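Local coordinates for glycosyl hydrolase, BNR repeat (Ralstonia eutropha, PDB 3B7F), which is a putative glycosyl hydrolase of unknown specificity, built as a seven-bladed beta-propeller and probably related to the non-viral sialidases, at residues Ile57-Gln62 / Ile385-Ser390; Gly32-Ala37 / Val51-Thr56. One frame throughout, in Å; residues are numbered along the deposited sequence.

Contact 2 comes first along the chain and is local. Strand 32-38 turns back into strand 45-51, and the pairing of 32-37 with 51-56 closes this short loop. The chain then leaves the outer strand of this blade and enters strand 56-62, the inner strand of the next one. Contact 1 opens there and closes only at 385-390, after 322 intervening residues that complete that blade and the five after it. The two contacts therefore follow in series, neither nested nor crossed. Strand 385-391 joins the sheet that holds 32-38 and 45-51. Between the contacts I57 CG1 packs on G32 C at 3.4 Å.

Contact 1 of 2, residues Ile57-Gln62 / Ile385-Ser390; sequences IHHIVQ and IYAVQS
This is a buried contact between the parallel inner strands of neighbouring propeller blades, where H58 meets Y386; side chains, carbonyl oxygens and two water bridges make it up. The two strands run almost exactly parallel, their axes 5.9 Å apart. The H58 and Y386 rings stack face to face with their planes tilted by 26° and centroids 4.9 Å apart. H58 CE1 sits over the centre of the tyrosine ring. H58 also stacks on H116, from the following blade. The Y386 CD2 atom lies 3.4 Å from I57 O. Y386 and A387 both face A28, a classic beta bulge in the sheet that strand 385-391 forms with strands 24-29, 32-38 and 45-51. One blade is thus built from both chain ends, the Velcro closure of beta-propellers, and strand 56-62 starts the next blade. Within the bulge, A387 CB touches H58 O and H59 CD2. H59 ND1 is hydrogen-bonded to L120 N, while V61 CG2 lies 3.4 Å above the imidazole plane, over its centre. At the ring edge, in plane, a water bonds weakly to NE2. The same water donates to Q389 OE1 at 2.7 Å. The bend at chi2 (71°) brings this amide round to the histidine, with the two planes 62° apart. Q389 CB rests 3.4 Å from I60 O. A second water links Q62 N to S390 O.

Contact 2 of 2, residues Gly32-Ala37 / Val51-Thr56; sequences GAWFLA and VFLGHT
V51 meets the F35 ring at its edge, near the ring plane, with V51 CG2 3.7 Å from F35 CE2. The valine CG2 stands anti to its carbonyl carbon, which points this methyl at the phenylalanine. R48 adds a cation-pi contact to the same ring, and M72 and W93 pack against it. L53 CD1 approaches the W34 indole obliquely, 4.2 Å from W34 CH2. The F52 ring turns its back on strand 32-38 and stacks on F84 of the next blade. The backbones meet at A33 and V51, an antiparallel hydrogen-bonded pair. A33 N donates to V51 O at 2.9 Å and 172°. V51 N returns a bond to A33 O, also 2.9 Å but less straight at 157°. The A33 and V51 side chains share one face of the sheet, with A33 CB 4.3 Å from V51 CB. Here the outer strand of one propeller blade ends and the link to the next begins. A type II turn from F52 to H55, with G54 third, reverses the chain and is closed by H55 N to F52 O at 3.1 Å. G32 packs against the start of the turn, G32 CA lying 3.6 Å from F52 O. T56 OG1 then makes a hydrogen bond to I30 O as the chain enters strand 56-62.

Contact 1 of 2, residues Ile57-Gln62 / Ile385-Ser390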
loop_
_atom_site.group_PDB
_atom_site.type_symbol
_atom_site.label_atom_id
_atom_site.label_comp_id
_atom_site.label_asym_id
_atom_site.label_seq_id
_atom_site.Cartn_x
_atom_site.Cartn_y
_atom_site.Cartn_z
ATOM N N ILE A 57 -11.782 7.091 -5.684
ATOM C CA ILE A 57 -10.633 7.545 -4.936
ATOM C C ILE A 57 -9.731 6.354 -4.708
ATOM O O ILE A 57 -10.141 5.367 -4.096
ATOM C CB ILE A 57 -11.007 8.188 -3.559
ATOM C CG1 ILE A 57 -12.218 9.138 -3.672
ATOM C CG2 ILE A 57 -9.741 8.855 -2.934
ATOM C CD1 ILE A 57 -12.106 10.286 -4.719
ATOM N N HIS A 58 -8.492 6.468 -5.169
ATOM C CA HIS A 58 -7.527 5.386 -5.046
ATOM C C HIS A 58 -6.619 5.359 -3.831
ATOM O O HIS A 58 -6.216 4.279 -3.408
ATOM C CB HIS A 58 -6.683 5.320 -6.323
ATOM C CG HIS A 58 -7.429 4.705 -7.452
ATOM N ND1 HIS A 58 -7.559 3.337 -7.575
ATOM C CD2 HIS A 58 -8.158 5.257 -8.452
ATOM C CE1 HIS A 58 -8.312 3.074 -8.630
ATOM N NE2 HIS A 58 -8.690 4.220 -9.176
ATOM N N HIS A 59 -6.272 6.514 -3.295
ATOM C CA HIS A 59 -5.337 6.588 -2.193
ATOM C C HIS A 59 -5.396 7.975 -1.554
ATOM O O HIS A 59 -5.474 8.968 -2.266
ATOM C CB HIS A 59 -3.937 6.310 -2.733
ATOM C CG HIS A 59 -2.962 5.758 -1.734
ATOM N ND1 HIS A 59 -1.610 5.778 -1.965
ATOM C CD2 HIS A 59 -3.124 5.168 -0.523
ATOM C CE1 HIS A 59 -0.981 5.202 -0.954
ATOM N NE2 HIS A 59 -1.881 4.801 -0.080
ATOM N N ILE A 60 -5.397 8.025 -0.221
ATOM C CA ILE A 60 -5.413 9.290 0.511
ATOM C C ILE A 60 -4.273 9.137 1.506
ATOM O O ILE A 60 -4.277 8.188 2.302
ATOM C CB ILE A 60 -6.762 9.611 1.247
ATOM C CG1 ILE A 60 -7.997 9.282 0.390
ATOM C CG2 ILE A 60 -6.781 11.091 1.655
ATOM C CD1 ILE A 60 -9.285 9.327 1.154
ATOM N N VAL A 61 -3.281 10.024 1.421
ATOM C CA VAL A 61 -2.101 9.950 2.270
ATOM C C VAL A 61 -1.806 11.304 2.905
ATOM O O VAL A 61 -1.869 12.326 2.241
ATOM C CB VAL A 61 -0.879 9.501 1.469
ATOM C CG1 VAL A 61 0.336 9.361 2.397
ATOM C CG2 VAL A 61 -1.170 8.195 0.711
ATOM N N GLN A 62 -1.496 11.288 4.197
ATOM C CA GLN A 62 -1.070 12.469 4.938
ATOM C C GLN A 62 0.445 12.586 4.822
ATOM O O GLN A 62 1.140 11.562 4.840
ATOM C CB GLN A 62 -1.394 12.313 6.405
ATOM C CG GLN A 62 -0.957 13.477 7.279
ATOM C CD GLN A 62 -1.380 13.280 8.686
ATOM O OE1 GLN A 62 -1.031 12.286 9.319
ATOM N NE2 GLN A 62 -2.158 14.210 9.195
ATOM N N ILE A 385 -14.162 -0.398 -0.747
ATOM C CA ILE A 385 -12.939 0.227 -0.226
ATOM C C ILE A 385 -11.640 -0.231 -0.936
ATOM O O ILE A 385 -11.311 -1.431 -0.994
ATOM C CB ILE A 385 -12.814 0.020 1.327
ATOM C CG1 ILE A 385 -14.027 0.621 2.067
ATOM C CG2 ILE A 385 -11.519 0.616 1.859
ATOM C CD1 ILE A 385 -14.283 0.045 3.564
ATOM N N TYR A 386 -10.922 0.758 -1.467
ATOM C CA TYR A 386 -9.606 0.596 -2.121
ATOM C C TYR A 386 -8.441 0.763 -1.123
ATOM O O TYR A 386 -7.527 -0.051 -1.121
ATOM C CB TYR A 386 -9.395 1.592 -3.286
ATOM C CG TYR A 386 -10.175 1.305 -4.545
ATOM C CD1 TYR A 386 -9.972 0.131 -5.245
ATOM C CD2 TYR A 386 -11.060 2.217 -5.081
ATOM C CE1 TYR A 386 -10.674 -0.153 -6.419
ATOM C CE2 TYR A 386 -11.763 1.939 -6.278
ATOM C CZ TYR A 386 -11.571 0.746 -6.928
ATOM O OH TYR A 386 -12.223 0.411 -8.109
ATOM N N ALA A 387 -8.524 1.763 -0.246
ATOM C CA ALA A 387 -7.445 2.077 0.675
ATOM C C ALA A 387 -7.908 2.616 2.015
ATOM O O ALA A 387 -8.913 3.312 2.097
ATOM C CB ALA A 387 -6.504 3.113 0.030
ATOM N N VAL A 388 -7.126 2.300 3.053
ATOM C CA VAL A 388 -7.344 2.774 4.414
ATOM C C VAL A 388 -5.946 3.114 4.874
ATOM O O VAL A 388 -5.051 2.306 4.716
ATOM C CB VAL A 388 -7.999 1.747 5.339
ATOM C CG1 VAL A 388 -8.202 2.347 6.727
ATOM C CG2 VAL A 388 -9.335 1.254 4.753
ATOM N N GLN A 389 -5.777 4.326 5.389
ATOM C CA GLN A 389 -4.514 4.853 5.815
ATOM C C GLN A 389 -4.641 5.606 7.144
ATOM O O GLN A 389 -5.525 6.429 7.310
ATOM C CB GLN A 389 -4.051 5.795 4.720
ATOM C CG GLN A 389 -2.713 6.422 4.891
ATOM C CD GLN A 389 -1.547 5.465 4.714
ATOM O OE1 GLN A 389 -1.441 4.781 3.702
ATOM N NE2 GLN A 389 -0.638 5.468 5.680
ATOM N N SER A 390 -3.748 5.329 8.084
ATOM C CA SER A 390 -3.715 6.078 9.340
ATOM C C SER A 390 -3.134 7.492 9.129
ATOM O O SER A 390 -2.375 7.745 8.178
ATOM C CB SER A 390 -2.931 5.338 10.413
ATOM O OG SER A 390 -1.618 5.046 9.987
HETATM O O HOH W 1 0.608 4.206 2.013
HETATM O O HOH W 2 -1.292 9.013 6.117
#

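Contact 2 of 2, residues Gly32-Ala37 / Val51-Thr56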
loop_
_atom_site.group_PDB
_atom_site.type_symbol
_atom_site.label_atom_id
_atom_site.label_comp_id
_atom_site.label_asym_id
_atom_site.label_seq_id
_atom_site.Cartn_x
_atom_site.Cartn_y
_atom_site.Cartn_z
ATOM N N GLY A 32 -16.064 7.756 -3.385
ATOM C CA GLY A 32 -15.722 8.896 -2.523
ATOM C C GLY A 32 -14.733 8.586 -1.429
ATOM O O GLY A 32 -14.315 7.434 -1.254
ATOM N N ALA A 33 -14.374 9.648 -0.713
ATOM C CA ALA A 33 -13.487 9.619 0.433
ATOM C C ALA A 33 -14.313 9.781 1.713
ATOM O O ALA A 33 -15.236 10.602 1.790
ATOM C CB ALA A 33 -12.435 10.731 0.352
ATOM N N TRP A 34 -13.996 8.961 2.704
ATOM C CA TRP A 34 -14.587 9.068 4.024
ATOM C C TRP A 34 -13.404 9.132 4.982
ATOM O O TRP A 34 -12.293 8.751 4.628
ATOM C CB TRP A 34 -15.519 7.911 4.338
ATOM C CG TRP A 34 -16.932 8.039 3.889
ATOM C CD1 TRP A 34 -17.992 8.420 4.660
ATOM C CD2 TRP A 34 -17.468 7.731 2.597
ATOM N NE1 TRP A 34 -19.142 8.365 3.931
ATOM C CE2 TRP A 34 -18.852 7.949 2.661
ATOM C CE3 TRP A 34 -16.902 7.342 1.374
ATOM C CZ2 TRP A 34 -19.692 7.786 1.558
ATOM C CZ3 TRP A 34 -17.743 7.154 0.281
ATOM C CH2 TRP A 34 -19.122 7.363 0.389
ATOM N N PHE A 35 -13.671 9.668 6.168
ATOM C CA PHE A 35 -12.671 9.919 7.182
ATOM C C PHE A 35 -13.209 9.491 8.505
ATOM O O PHE A 35 -14.357 9.817 8.833
ATOM C CB PHE A 35 -12.338 11.396 7.218
ATOM C CG PHE A 35 -11.765 11.891 5.940
ATOM C CD1 PHE A 35 -10.408 11.816 5.709
ATOM C CD2 PHE A 35 -12.591 12.380 4.935
ATOM C CE1 PHE A 35 -9.866 12.239 4.497
ATOM C CE2 PHE A 35 -12.055 12.814 3.736
ATOM C CZ PHE A 35 -10.689 12.748 3.523
ATOM N N LEU A 36 -12.403 8.732 9.250
ATOM C CA LEU A 36 -12.806 8.243 10.577
ATOM C C LEU A 36 -11.901 8.867 11.611
ATOM O O LEU A 36 -10.709 8.894 11.413
ATOM C CB LEU A 36 -12.783 6.714 10.657
ATOM C CG LEU A 36 -14.000 5.981 10.122
ATOM C CD1 LEU A 36 -13.652 4.561 9.696
ATOM C CD2 LEU A 36 -15.163 6.016 11.173
ATOM N N ALA A 37 -12.467 9.398 12.695
ATOM C CA ALA A 37 -11.655 10.029 13.751
ATOM C C ALA A 37 -11.994 9.416 15.113
ATOM O O ALA A 37 -13.167 9.292 15.459
ATOM C CB ALA A 37 -11.863 11.555 13.752
ATOM N N VAL A 51 -16.654 12.911 0.839
ATOM C CA VAL A 51 -15.953 14.009 0.236
ATOM C C VAL A 51 -15.722 13.475 -1.189
ATOM O O VAL A 51 -15.263 12.342 -1.366
ATOM C CB VAL A 51 -14.650 14.398 0.978
ATOM C CG1 VAL A 51 -13.964 15.546 0.241
ATOM C CG2 VAL A 51 -14.945 14.780 2.456
ATOM N N PHE A 52 -16.064 14.282 -2.181
ATOM C CA PHE A 52 -15.949 13.922 -3.590
ATOM C C PHE A 52 -16.848 12.723 -3.918
ATOM O O PHE A 52 -16.407 11.803 -4.608
ATOM C CB PHE A 52 -14.480 13.664 -4.039
ATOM C CG PHE A 52 -13.623 14.890 -4.060
ATOM C CD1 PHE A 52 -13.824 15.867 -5.028
ATOM C CD2 PHE A 52 -12.594 15.060 -3.153
ATOM C CE1 PHE A 52 -13.035 16.998 -5.064
ATOM C CE2 PHE A 52 -11.801 16.191 -3.190
ATOM C CZ PHE A 52 -12.023 17.156 -4.136
ATOM N N LEU A 53 -18.084 12.729 -3.405
ATOM C CA LEU A 53 -19.042 11.646 -3.681
ATOM C C LEU A 53 -19.171 11.500 -5.179
ATOM O O LEU A 53 -19.268 12.498 -5.887
ATOM C CB LEU A 53 -20.423 11.899 -3.069
ATOM C CG LEU A 53 -21.558 10.860 -3.229
ATOM C CD1 LEU A 53 -21.346 9.551 -2.455
ATOM C CD2 LEU A 53 -22.846 11.496 -2.764
ATOM N N GLY A 54 -19.132 10.254 -5.645
ATOM C CA GLY A 54 -19.205 9.920 -7.064
ATOM C C GLY A 54 -17.898 9.798 -7.822
ATOM O O GLY A 54 -17.902 9.360 -8.966
ATOM N N HIS A 55 -16.783 10.188 -7.195
ATOM C CA HIS A 55 -15.458 10.040 -7.767
ATOM C C HIS A 55 -14.845 8.760 -7.191
ATOM O O HIS A 55 -15.129 8.387 -6.058
ATOM C CB HIS A 55 -14.577 11.233 -7.396
ATOM C CG HIS A 55 -15.040 12.555 -7.947
ATOM N ND1 HIS A 55 -14.156 13.561 -8.280
ATOM C CD2 HIS A 55 -16.278 13.032 -8.239
ATOM C CE1 HIS A 55 -14.831 14.608 -8.717
ATOM N NE2 HIS A 55 -16.121 14.310 -8.710
ATOM N N THR A 56 -13.999 8.119 -7.982
ATOM C CA THR A 56 -13.257 6.924 -7.610
ATOM C C THR A 56 -11.978 7.420 -6.962
ATOM O O THR A 56 -11.202 8.117 -7.610
ATOM C CB THR A 56 -12.948 6.057 -8.847
ATOM O OG1 THR A 56 -14.182 5.674 -9.452
ATOM C CG2 THR A 56 -12.177 4.797 -8.470
#